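Local coordinates for protein glutathione S-transferase (Pseudomonas protegens, PDB 4IKH) that binds glutathione and probably acts as a glutathione transferase, joining the thiol of this tripeptide to electrophilic substrates, at residues Phe138-Gly143 and Phe198-Glu203. Numbering follows the deposited sequence.
Sequences FNKFAG and FYEAGE
The one hydrogen bond between segments 138-143 and 198-203 runs from Asn-139 ND2 to Tyr-199 O, 3.0 Å long. The carbonyl oxygen lies in the plane of the Asn-139 amide, which favours the bond although its N-H...O angle is a moderate 145°. With CG anti to the backbone N (chi1 -166°), Asn-139 carries its amide across to the loop.

The charged pair is looser. Lys-140 NZ and Glu-200 OE1 are 3.9 Å apart, a long salt bridge between partly exposed and exposed residues that probably adds modest attraction.

Apolar contact comes from the Lys-140 chain and three rings. Bent at chi2, the lysine sets CE above the rim of one face of Phe-198, 4.1 Å from CE1 of that ring. Separately, Lys-140 CG lies over a face of the neighbouring Phe-141. Phe-198 CE2 in turn meets the edge of Phe-141, 4.0 Å from CZ. Phe-141 also touches Tyr-199, CE2 to CE1 at 4.0 Å; their planes are nearly perpendicular (88°), but the approach is oblique.

Tyr-199 lines a glutathione pocket seen in this structure, its side chain about 3 Å from the bound ligand at nearest approach. In the all-helical C-terminal domain, the contact joins the C-terminal part of helix 111-140 and the turn after it to the loop following helix 183-196, whose Trp-191 and Asn-194 pack on Tyr-199, while Leu-152 of helix 150-170 touches Asn-139.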
ATOM      1  N   PHE A 138      17.155 -11.116   0.959  1.00 45.11           N
ATOM      2  CA  PHE A 138      18.603 -11.009   1.136  1.00 46.02           C
ATOM      3  C   PHE A 138      19.193 -11.697   2.373  1.00 52.01           C
ATOM      4  O   PHE A 138      20.416 -11.755   2.514  1.00 49.96           O
ATOM      5  CB  PHE A 138      19.042  -9.543   1.072  1.00 43.96           C
ATOM      6  CG  PHE A 138      18.930  -8.952  -0.301  1.00 45.52           C
ATOM      7  CD1 PHE A 138      19.784  -9.370  -1.318  1.00 50.45           C
ATOM      8  CD2 PHE A 138      17.957  -8.008  -0.593  1.00 48.46           C
ATOM      9  CE1 PHE A 138      19.674  -8.844  -2.602  1.00 49.61           C
ATOM     10  CE2 PHE A 138      17.846  -7.475  -1.871  1.00 46.61           C
ATOM     11  CZ  PHE A 138      18.709  -7.893  -2.877  1.00 44.30           C
ATOM     12  N   ASN A 139      18.343 -12.230   3.247  1.00 50.17           N
ATOM     13  CA  ASN A 139      18.818 -12.880   4.470  1.00 47.43           C
ATOM     14  C   ASN A 139      18.373 -14.338   4.602  1.00 51.51           C
ATOM     15  O   ASN A 139      18.996 -15.125   5.313  1.00 58.15           O
ATOM     16  CB  ASN A 139      18.364 -12.088   5.704  1.00 44.38           C
ATOM     17  CG  ASN A 139      19.087 -12.513   6.969  1.00 45.49           C
ATOM     18  OD1 ASN A 139      20.297 -12.328   7.087  1.00 48.35           O
ATOM     19  ND2 ASN A 139      18.345 -13.071   7.929  1.00 36.17           N
ATOM     20  N   LYS A 140      17.296 -14.697   3.913  1.00 51.98           N
ATOM     21  CA  LYS A 140      16.683 -16.009   4.091  1.00 54.98           C
ATOM     22  C   LYS A 140      16.642 -16.796   2.777  1.00 59.85           C
ATOM     23  O   LYS A 140      16.722 -18.027   2.774  1.00 59.78           O
ATOM     24  CB  LYS A 140      15.271 -15.835   4.670  1.00 52.41           C
ATOM     25  CG  LYS A 140      14.479 -17.115   4.886  1.00 51.67           C
ATOM     26  CD  LYS A 140      15.130 -18.008   5.917  1.00 53.79           C
ATOM     27  CE  LYS A 140      14.250 -19.204   6.246  1.00 57.37           C
ATOM     28  NZ  LYS A 140      14.757 -19.935   7.452  1.00 57.48           N
ATOM     29  N   PHE A 141      16.539 -16.080   1.660  1.00 57.35           N
ATOM     30  CA  PHE A 141      16.353 -16.724   0.365  1.00 59.62           C
ATOM     31  C   PHE A 141      17.561 -16.545  -0.551  1.00 57.05           C
ATOM     32  O   PHE A 141      18.680 -16.340  -0.075  1.00 52.17           O
ATOM     33  CB  PHE A 141      15.073 -16.213  -0.296  1.00 64.20           C
ATOM     34  CG  PHE A 141      13.851 -16.395   0.555  1.00 66.09           C
ATOM     35  CD1 PHE A 141      13.569 -17.625   1.131  1.00 68.28           C
ATOM     36  CD2 PHE A 141      12.997 -15.329   0.806  1.00 66.86           C
ATOM     37  CE1 PHE A 141      12.447 -17.794   1.930  1.00 69.46           C
ATOM     38  CE2 PHE A 141      11.876 -15.491   1.605  1.00 65.33           C
ATOM     39  CZ  PHE A 141      11.601 -16.725   2.167  1.00 68.18           C
ATOM     40  N   ALA A 142      17.328 -16.623  -1.860  1.00 55.80           N
ATOM     41  CA  ALA A 142      18.416 -16.672  -2.842  1.00 53.07           C
ATOM     42  C   ALA A 142      19.411 -15.526  -2.700  1.00 54.21           C
ATOM     43  O   ALA A 142      20.597 -15.681  -3.001  1.00 56.13           O
ATOM     44  CB  ALA A 142      17.854 -16.705  -4.251  1.00 52.00           C
ATOM     45  N   GLY A 143      18.922 -14.382  -2.232  1.00 51.61           N
ATOM     46  CA  GLY A 143      19.753 -13.202  -2.095  1.00 49.09           C
ATOM     47  C   GLY A 143      20.776 -13.324  -0.986  1.00 49.52           C
ATOM     48  O   GLY A 143      21.717 -12.528  -0.923  1.00 48.51           O
ATOM     49  N   PHE A 198      10.409 -16.162  11.078  1.00 51.15           N
ATOM     50  CA  PHE A 198      10.774 -16.902   9.864  1.00 50.51           C
ATOM     51  C   PHE A 198      12.004 -16.339   9.140  1.00 48.35           C
ATOM     52  O   PHE A 198      12.855 -17.094   8.654  1.00 48.43           O
ATOM     53  CB  PHE A 198       9.575 -16.949   8.908  1.00 53.18           C
ATOM     54  CG  PHE A 198       9.762 -17.869   7.729  1.00 55.60           C
ATOM     55  CD1 PHE A 198      10.130 -19.196   7.915  1.00 57.09           C
ATOM     56  CD2 PHE A 198       9.535 -17.417   6.436  1.00 59.25           C
ATOM     57  CE1 PHE A 198      10.291 -20.049   6.837  1.00 55.69           C
ATOM     58  CE2 PHE A 198       9.695 -18.267   5.345  1.00 58.09           C
ATOM     59  CZ  PHE A 198      10.074 -19.585   5.550  1.00 58.83           C
ATOM     60  N   TYR A 199      12.085 -15.015   9.062  1.00 46.96           N
ATOM     61  CA  TYR A 199      13.180 -14.342   8.368  1.00 42.06           C
ATOM     62  C   TYR A 199      14.472 -14.301   9.188  1.00 43.72           C
ATOM     63  O   TYR A 199      15.539 -13.979   8.651  1.00 38.15           O
ATOM     64  CB  TYR A 199      12.769 -12.923   7.984  1.00 38.30           C
ATOM     65  CG  TYR A 199      11.849 -12.840   6.789  1.00 39.69           C
ATOM     66  CD1 TYR A 199      11.444 -13.986   6.113  1.00 42.26           C
ATOM     67  CD2 TYR A 199      11.402 -11.610   6.318  1.00 37.24           C
ATOM     68  CE1 TYR A 199      10.613 -13.911   5.017  1.00 42.18           C
ATOM     69  CE2 TYR A 199      10.570 -11.525   5.215  1.00 40.26           C
ATOM     70  CZ  TYR A 199      10.180 -12.677   4.566  1.00 42.45           C
ATOM     71  OH  TYR A 199       9.350 -12.598   3.460  1.00 37.83           O
ATOM     72  N   GLU A 200      14.373 -14.610  10.482  1.00 51.51           N
ATOM     73  CA  GLU A 200      15.541 -14.672  11.365  1.00 52.60           C
ATOM     74  C   GLU A 200      16.354 -13.371  11.417  1.00 47.16           C
ATOM     75  O   GLU A 200      17.574 -13.399  11.594  1.00 50.35           O
ATOM     76  CB  GLU A 200      16.448 -15.849  10.970  1.00 62.35           C
ATOM     77  CG  GLU A 200      15.782 -17.220  11.075  1.00 69.17           C
ATOM     78  CD  GLU A 200      16.685 -18.356  10.617  1.00 73.68           C
ATOM     79  OE1 GLU A 200      17.446 -18.169   9.641  1.00 68.93           O
ATOM     80  OE2 GLU A 200      16.634 -19.440  11.235  1.00 79.89           O
ATOM     81  N   ALA A 201      15.672 -12.237  11.292  1.00 42.47           N
ATOM     82  CA  ALA A 201      16.343 -10.943  11.201  1.00 37.62           C
ATOM     83  C   ALA A 201      16.203 -10.116  12.474  1.00 35.41           C
ATOM     84  O   ALA A 201      16.464  -8.904  12.467  1.00 37.25           O
ATOM     85  CB  ALA A 201      15.801 -10.161  10.007  1.00 35.53           C
ATOM     86  N   GLY A 202      15.785 -10.756  13.563  1.00 42.33           N
ATOM     87  CA  GLY A 202      15.551 -10.046  14.810  1.00 42.76           C
ATOM     88  C   GLY A 202      16.794  -9.344  15.323  1.00 42.56           C
ATOM     89  O   GLY A 202      16.752  -8.163  15.686  1.00 45.19           O
ATOM     90  N   GLU A 203      17.907 -10.068  15.343  1.00 40.31           N
ATOM     91  CA  GLU A 203      19.167  -9.496  15.799  1.00 44.59           C
ATOM     92  C   GLU A 203      19.660  -8.481  14.773  1.00 42.51           C
ATOM     93  O   GLU A 203      20.092  -7.384  15.135  1.00 43.73           O
ATOM     94  CB  GLU A 203      20.209 -10.595  15.999  1.00 50.55           C
ATOM     95  CG  GLU A 203      19.664 -11.910  16.524  1.00 56.52           C
ATOM     96  CD  GLU A 203      19.522 -11.922  18.019  1.00 76.85           C
ATOM     97  OE1 GLU A 203      19.692 -10.852  18.641  1.00 84.37           O
ATOM     98  OE2 GLU A 203      19.248 -13.006  18.580  1.00 86.59           O
TER